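Local coordinates for protein thioesterase (Pseudomonas aeruginosa, PDB 3QY3) that probably hydrolyses fatty acyl-CoA thioesters, as a hotdog-fold thioesterase assembled from four copies of the chain, at residues 34-39 against 89-94; 82-87 against 129-134. One frame throughout, in Å; residues are numbered along the deposited sequence. Where two conformers were deposited one is given.

Interaction 1. Residues 34-39 against 89-94; sequences IPVRWG and KPVVHP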
loop_
_atom_site.group_PDB
_atom_site.type_symbol
_atom_site.label_atom_id
_atom_site.label_comp_id
_atom_site.label_asym_id
_atom_site.label_seq_id
_atom_site.Cartn_x
_atom_site.Cartn_y
_atom_site.Cartn_z
ATOM N N ILE A 34 -9.835 -10.229 -9.075
ATOM C CA ILE A 34 -9.251 -9.094 -8.360
ATOM C C ILE A 34 -8.564 -8.221 -9.418
ATOM O O ILE A 34 -7.448 -8.562 -9.887
ATOM C CB ILE A 34 -8.202 -9.482 -7.282
ATOM C CG1 ILE A 34 -8.656 -10.610 -6.285
ATOM C CG2 ILE A 34 -7.702 -8.169 -6.557
ATOM C CD1 ILE A 34 -9.829 -10.278 -5.430
ATOM N N PRO A 35 -9.186 -7.088 -9.773
ATOM C CA PRO A 35 -8.499 -6.212 -10.727
ATOM C C PRO A 35 -7.200 -5.689 -10.161
ATOM O O PRO A 35 -7.161 -5.213 -9.001
ATOM C CB PRO A 35 -9.509 -5.064 -10.957
ATOM C CG PRO A 35 -10.841 -5.652 -10.587
ATOM C CD PRO A 35 -10.571 -6.625 -9.494
ATOM N N VAL A 36 -6.192 -5.653 -11.014
ATOM C CA VAL A 36 -4.896 -5.052 -10.706
ATOM C C VAL A 36 -4.954 -3.561 -10.887
ATOM O O VAL A 36 -5.522 -3.078 -11.863
ATOM C CB VAL A 36 -3.792 -5.644 -11.609
ATOM C CG1 VAL A 36 -2.443 -4.953 -11.391
ATOM C CG2 VAL A 36 -3.661 -7.164 -11.313
ATOM N N ARG A 37 -4.367 -2.833 -9.956
ATOM C CA ARG A 37 -4.292 -1.391 -10.002
ATOM C C ARG A 37 -2.918 -1.014 -10.459
ATOM O O ARG A 37 -1.955 -1.737 -10.193
ATOM C CB ARG A 37 -4.524 -0.769 -8.605
ATOM C CG ARG A 37 -5.937 -0.925 -8.095
ATOM C CD ARG A 37 -5.977 -0.535 -6.597
ATOM N NE ARG A 37 -7.248 -0.865 -5.974
ATOM C CZ ARG A 37 -7.465 -0.817 -4.667
ATOM N NH1 ARG A 37 -6.508 -0.438 -3.815
ATOM N NH2 ARG A 37 -8.660 -1.203 -4.192
ATOM N N TRP A 38 -2.819 0.098 -11.184
ATOM C CA TRP A 38 -1.539 0.527 -11.759
ATOM C C TRP A 38 -0.540 0.705 -10.629
ATOM O O TRP A 38 0.632 0.350 -10.735
ATOM C CB TRP A 38 -1.753 1.804 -12.539
ATOM C CG TRP A 38 -0.523 2.296 -13.268
ATOM C CD1 TRP A 38 -0.131 1.951 -14.534
ATOM C CD2 TRP A 38 0.458 3.153 -12.747
ATOM N NE1 TRP A 38 1.049 2.566 -14.846
ATOM C CE2 TRP A 38 1.439 3.319 -13.759
ATOM C CE3 TRP A 38 0.596 3.854 -11.539
ATOM C CZ2 TRP A 38 2.534 4.183 -13.608
ATOM C CZ3 TRP A 38 1.740 4.690 -11.377
ATOM C CH2 TRP A 38 2.696 4.814 -12.396
ATOM N N GLY A 39 -1.012 1.255 -9.510
ATOM C CA GLY A 39 -0.141 1.516 -8.318
ATOM C C GLY A 39 0.281 0.248 -7.606
ATOM O O GLY A 39 1.055 0.349 -6.653
ATOM N N LYS A 89 4.997 -16.530 -12.571
ATOM C CA LYS A 89 4.938 -15.640 -13.748
ATOM C C LYS A 89 4.476 -14.267 -13.237
ATOM O O LYS A 89 3.586 -14.192 -12.371
ATOM C CB LYS A 89 3.933 -16.127 -14.785
ATOM C CG LYS A 89 4.060 -17.598 -15.184
ATOM C CD LYS A 89 3.036 -18.087 -16.319
ATOM C CE LYS A 89 2.644 -17.056 -17.361
ATOM N NZ LYS A 89 3.685 -16.710 -18.404
ATOM N N PRO A 90 5.063 -13.208 -13.771
ATOM C CA PRO A 90 4.663 -11.850 -13.340
ATOM C C PRO A 90 3.368 -11.434 -13.949
ATOM O O PRO A 90 3.006 -11.903 -15.035
ATOM C CB PRO A 90 5.826 -10.962 -13.850
ATOM C CG PRO A 90 6.378 -11.710 -15.003
ATOM C CD PRO A 90 6.153 -13.172 -14.761
ATOM N N VAL A 91 2.687 -10.517 -13.268
ATOM C CA VAL A 91 1.467 -9.905 -13.782
ATOM C C VAL A 91 1.809 -8.458 -14.086
ATOM O O VAL A 91 2.503 -7.789 -13.317
ATOM C CB VAL A 91 0.330 -9.994 -12.787
ATOM C CG1 VAL A 91 -0.936 -9.182 -13.238
ATOM C CG2 VAL A 91 -0.064 -11.467 -12.417
ATOM N N VAL A 92 1.297 -7.975 -15.209
ATOM C CA VAL A 92 1.484 -6.618 -15.631
ATOM C C VAL A 92 0.133 -5.932 -15.849
ATOM O O VAL A 92 -0.720 -6.443 -16.549
ATOM C CB VAL A 92 2.341 -6.586 -16.869
ATOM C CG1 VAL A 92 2.485 -5.161 -17.477
ATOM C CG2 VAL A 92 3.759 -7.122 -16.554
ATOM N N HIS A 93 -0.015 -4.731 -15.293
ATOM C CA HIS A 93 -1.226 -3.918 -15.528
ATOM C C HIS A 93 -1.408 -3.561 -17.008
ATOM O O HIS A 93 -0.433 -3.261 -17.712
ATOM C CB HIS A 93 -1.104 -2.638 -14.690
ATOM C CG HIS A 93 -2.325 -1.761 -14.692
ATOM N ND1 HIS A 93 -2.565 -0.822 -15.661
ATOM C CD2 HIS A 93 -3.375 -1.694 -13.832
ATOM C CE1 HIS A 93 -3.701 -0.187 -15.388
ATOM N NE2 HIS A 93 -4.196 -0.674 -14.265
ATOM N N PRO A 94 -2.654 -3.519 -17.493
ATOM C CA PRO A 94 -3.894 -3.857 -16.828
ATOM C C PRO A 94 -4.065 -5.398 -16.830
ATOM O O PRO A 94 -3.725 -6.061 -17.810
ATOM C CB PRO A 94 -4.959 -3.213 -17.694
ATOM C CG PRO A 94 -4.342 -3.056 -19.018
ATOM C CD PRO A 94 -2.880 -2.942 -18.844
#
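His93 reaches from its loop onto the backbone of Val36, Arg37 and Trp38, and its imidazole does most of the touching. From CB, CG is placed anti to the backbone N (chi1 -174°), which carries the ring toward residues 36-38. CG lies under Trp38 CA, which sits over one ring face near the rim; Pro94, reached through a cis peptide, lays its CB on the opposite face. ND1 approaches the indole edge, 3.9 Å from Trp38 CD1. The two rings form a T-shaped stack with planes at 86°, the tryptophan supplying the edge, and Trp38 CB adds a CH-pi contact 3.9 Å from the imidazole centroid. CD2, by contrast, comes 3.2 Å from Val36 O, near the ring plane, and equally close to Trp38 N.

This is where the strand 28-35 of the hotdog fold gives way to the loops before helix 51-66, met by the loop joining strands 76-87 and 96-106. At the tip, His93 NE2 hydrogen-bonds to Glu58 of the second subunit, whose carboxylate also takes Trp38 N. A flat ring with a polar nitrogen suits this spot, packing by its faces while bonding at its rim. Farther back, two valines pack between the two segments, Val36 CG2 meeting Val91 CG1 at 3.9 Å, and Tyr55 of the helix touches Val36.

Interaction 2. Residues 82-87 against 129-134; sequences QSLHTY and EGHCKL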
loop_
_atom_site.group_PDB
_atom_site.type_symbol
_atom_site.label_atom_id
_atom_site.label_comp_id
_atom_site.label_asym_id
_atom_site.label_seq_id
_atom_site.Cartn_x
_atom_site.Cartn_y
_atom_site.Cartn_z
ATOM N N GLN A 82 0.215 -18.897 8.808
ATOM C CA GLN A 82 1.297 -19.058 7.869
ATOM C C GLN A 82 0.859 -18.794 6.427
ATOM O O GLN A 82 -0.248 -19.185 6.007
ATOM C CB GLN A 82 1.874 -20.451 8.008
ATOM C CG GLN A 82 3.096 -20.657 7.126
ATOM C CD GLN A 82 3.614 -22.052 7.267
ATOM O OE1 GLN A 82 3.204 -22.921 6.503
ATOM N NE2 GLN A 82 4.489 -22.283 8.237
ATOM N N SER A 83 1.751 -18.164 5.667
ATOM C CA SER A 83 1.531 -17.944 4.253
ATOM C C SER A 83 2.688 -18.447 3.480
ATOM O O SER A 83 3.814 -18.110 3.832
ATOM C CB SER A 83 1.455 -16.414 3.949
ATOM O OG SER A 83 0.242 -15.845 4.537
ATOM N N LEU A 84 2.410 -19.199 2.417
ATOM C CA LEU A 84 3.424 -19.659 1.506
ATOM C C LEU A 84 2.976 -19.309 0.114
ATOM O O LEU A 84 1.838 -19.547 -0.266
ATOM C CB LEU A 84 3.611 -21.169 1.601
ATOM C CG LEU A 84 4.481 -21.794 0.472
ATOM C CD1 LEU A 84 5.877 -21.533 0.712
ATOM C CD2 LEU A 84 4.251 -23.348 0.331
ATOM N N HIS A 85 3.875 -18.700 -0.669
ATOM C CA HIS A 85 3.562 -18.404 -2.015
ATOM C C HIS A 85 4.766 -18.591 -2.905
ATOM O O HIS A 85 5.834 -18.046 -2.606
ATOM C CB HIS A 85 3.035 -16.961 -2.181
ATOM C CG HIS A 85 2.567 -16.656 -3.569
ATOM N ND1 HIS A 85 1.334 -17.017 -4.023
ATOM C CD2 HIS A 85 3.132 -15.942 -4.561
ATOM C CE1 HIS A 85 1.209 -16.651 -5.279
ATOM N NE2 HIS A 85 2.272 -15.951 -5.607
ATOM N N THR A 86 4.560 -19.308 -4.000
ATOM C CA THR A 86 5.536 -19.489 -5.041
ATOM C C THR A 86 5.168 -18.650 -6.266
ATOM O O THR A 86 4.044 -18.758 -6.768
ATOM C CB THR A 86 5.620 -20.974 -5.457
ATOM O OG1 THR A 86 5.963 -21.712 -4.303
ATOM C CG2 THR A 86 6.688 -21.183 -6.504
ATOM N N TYR A 87 6.118 -17.805 -6.696
ATOM C CA TYR A 87 5.986 -16.850 -7.776
ATOM C C TYR A 87 6.468 -17.512 -9.066
ATOM O O TYR A 87 7.647 -17.853 -9.241
ATOM C CB TYR A 87 6.791 -15.542 -7.579
ATOM C CG TYR A 87 6.443 -14.813 -6.303
ATOM C CD1 TYR A 87 5.547 -13.757 -6.313
ATOM C CD2 TYR A 87 7.053 -15.151 -5.116
ATOM C CE1 TYR A 87 5.217 -13.118 -5.138
ATOM C CE2 TYR A 87 6.732 -14.485 -3.920
ATOM C CZ TYR A 87 5.816 -13.467 -3.973
ATOM O OH TYR A 87 5.535 -12.821 -2.829
ATOM N N GLU A 129 1.222 -19.961 -6.759
ATOM C CA GLU A 129 0.471 -20.963 -6.003
ATOM C C GLU A 129 1.057 -21.071 -4.621
ATOM O O GLU A 129 2.216 -20.813 -4.388
ATOM C CB GLU A 129 0.481 -22.352 -6.680
ATOM C CG GLU A 129 1.865 -22.855 -6.972
ATOM C CD GLU A 129 1.910 -24.279 -7.657
ATOM O OE1 GLU A 129 0.981 -24.643 -8.399
ATOM O OE2 GLU A 129 2.904 -24.983 -7.428
ATOM N N GLY A 130 0.283 -21.550 -3.704
ATOM C CA GLY A 130 0.772 -21.741 -2.372
ATOM C C GLY A 130 -0.360 -22.142 -1.419
ATOM O O GLY A 130 -1.347 -22.786 -1.807
ATOM N N HIS A 131 -0.254 -21.689 -0.182
ATOM C CA HIS A 131 -1.304 -21.957 0.801
ATOM C C HIS A 131 -1.262 -20.896 1.902
ATOM O O HIS A 131 -0.246 -20.151 2.032
ATOM C CB HIS A 131 -1.174 -23.374 1.410
ATOM C CG HIS A 131 -0.044 -23.494 2.373
ATOM N ND1 HIS A 131 1.036 -24.301 2.134
ATOM C CD2 HIS A 131 0.216 -22.847 3.548
ATOM C CE1 HIS A 131 1.885 -24.198 3.138
ATOM N NE2 HIS A 131 1.434 -23.297 3.990
ATOM N N CYS A 132 -2.370 -20.867 2.673
ATOM C CA CYS A 132 -2.552 -20.046 3.852
ATOM C C CYS A 132 -3.131 -20.955 4.943
ATOM O O CYS A 132 -4.261 -21.516 4.754
ATOM C CB CYS A 132 -3.524 -18.885 3.508
ATOM S SG CYS A 132 -3.825 -17.674 4.761
ATOM N N LYS A 133 -2.413 -21.101 6.044
ATOM C CA LYS A 133 -2.916 -21.855 7.179
ATOM C C LYS A 133 -3.645 -20.905 8.097
ATOM O O LYS A 133 -3.057 -19.935 8.535
ATOM C CB LYS A 133 -1.766 -22.509 7.923
ATOM C CG LYS A 133 -0.894 -23.391 7.037
ATOM C CD LYS A 133 0.168 -24.136 7.868
ATOM C CE LYS A 133 0.747 -25.339 7.099
ATOM N NZ LYS A 133 2.141 -25.721 7.515
ATOM N N LEU A 134 -4.913 -21.195 8.371
ATOM C CA LEU A 134 -5.733 -20.403 9.232
ATOM C C LEU A 134 -6.009 -21.212 10.488
ATOM O O LEU A 134 -6.148 -22.439 10.438
ATOM C CB LEU A 134 -7.082 -20.100 8.533
ATOM C CG LEU A 134 -7.096 -19.428 7.145
ATOM C CD1 LEU A 134 -8.479 -19.736 6.522
ATOM C CD2 LEU A 134 -6.842 -17.936 7.333
HETATM O O HOH W 1 3.972 -23.048 -3.070
#
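Leu84 lays its CB over one face of the His131 ring, a CH-pi contact 3.9 Å from the ring centroid, and its CD2 comes against CE1 and ND1. At the edge of that ring, in its plane, stands Gln82 OE1. On the face of the sheet that carries Ser83, His85 and Cys132, the imidazole of His85 puts CD2 over the centre of the Tyr87 ring, while its ND1 turns to His115.

Strands 82-87 and 129-134 run antiparallel within the curved sheet of the hotdog fold. Gln82, Leu84 and Thr86 form hydrogen-bonded pairs with Lys133, His131 and Glu129; Leu84 N gives a bond of 2.8 Å to His131 O, whereas that from Gln82 N to Lys133 O is weak. Gly130 CA and Cys132 CA lie close to Leu84 O and Gln82 O as CA-H...O contacts; Gly130 suits its place because a CB there would run into Leu84 O. Strand 82-87 also pairs with its counterpart in the fourth subunit, carrying the sheet across the interface. Thr86 OG1, which takes Gln82 NE2 of the fourth subunit, is also linked through a water to Glu129 O.

His131 holds CG between its backbone N and carbonyl carbon (chi1 74°), which sets the ring beside Leu84 and brings NE2 3.1 Å from Gln82 OE1. That bond, 162° at the hydrogen, uses a lone pair in the amide plane. Lys133 runs alongside Gln82 and, in the conformer described, NZ reaches OE1 at 3.2 Å from above that plane; a second conformer makes this bond less certain. His131 on OE1 and Thr86 of the fourth subunit on Gln82 NE2 fix the amide's orientation; the His131 NE2 proton goes to a neutral acceptor, and the ammonium, in this conformer, would probably disfavour a second imidazole proton.

How the interactions relate
The two contacts are joined along the chain: residues 82-87 of interaction 2 end strand 76-87 and, past one intervening residue, the loop 89-94 of interaction 1 begins. Their centres lie about 19 Å apart and they meet nowhere else. Interaction 2 sits within the sheet, about 8 Å from the centre of the chain, whereas interaction 1 is at its margin, about 17 Å out. Helix 51-66 touches both, through Phe53 against Ser83 and Tyr87 and through Tyr55 and Glu58 of the same chain against Ile34. Each contact also faces a different part of the tetramer: interaction 2 the fourth subunit, interaction 1 the second and, through Trp38, the third.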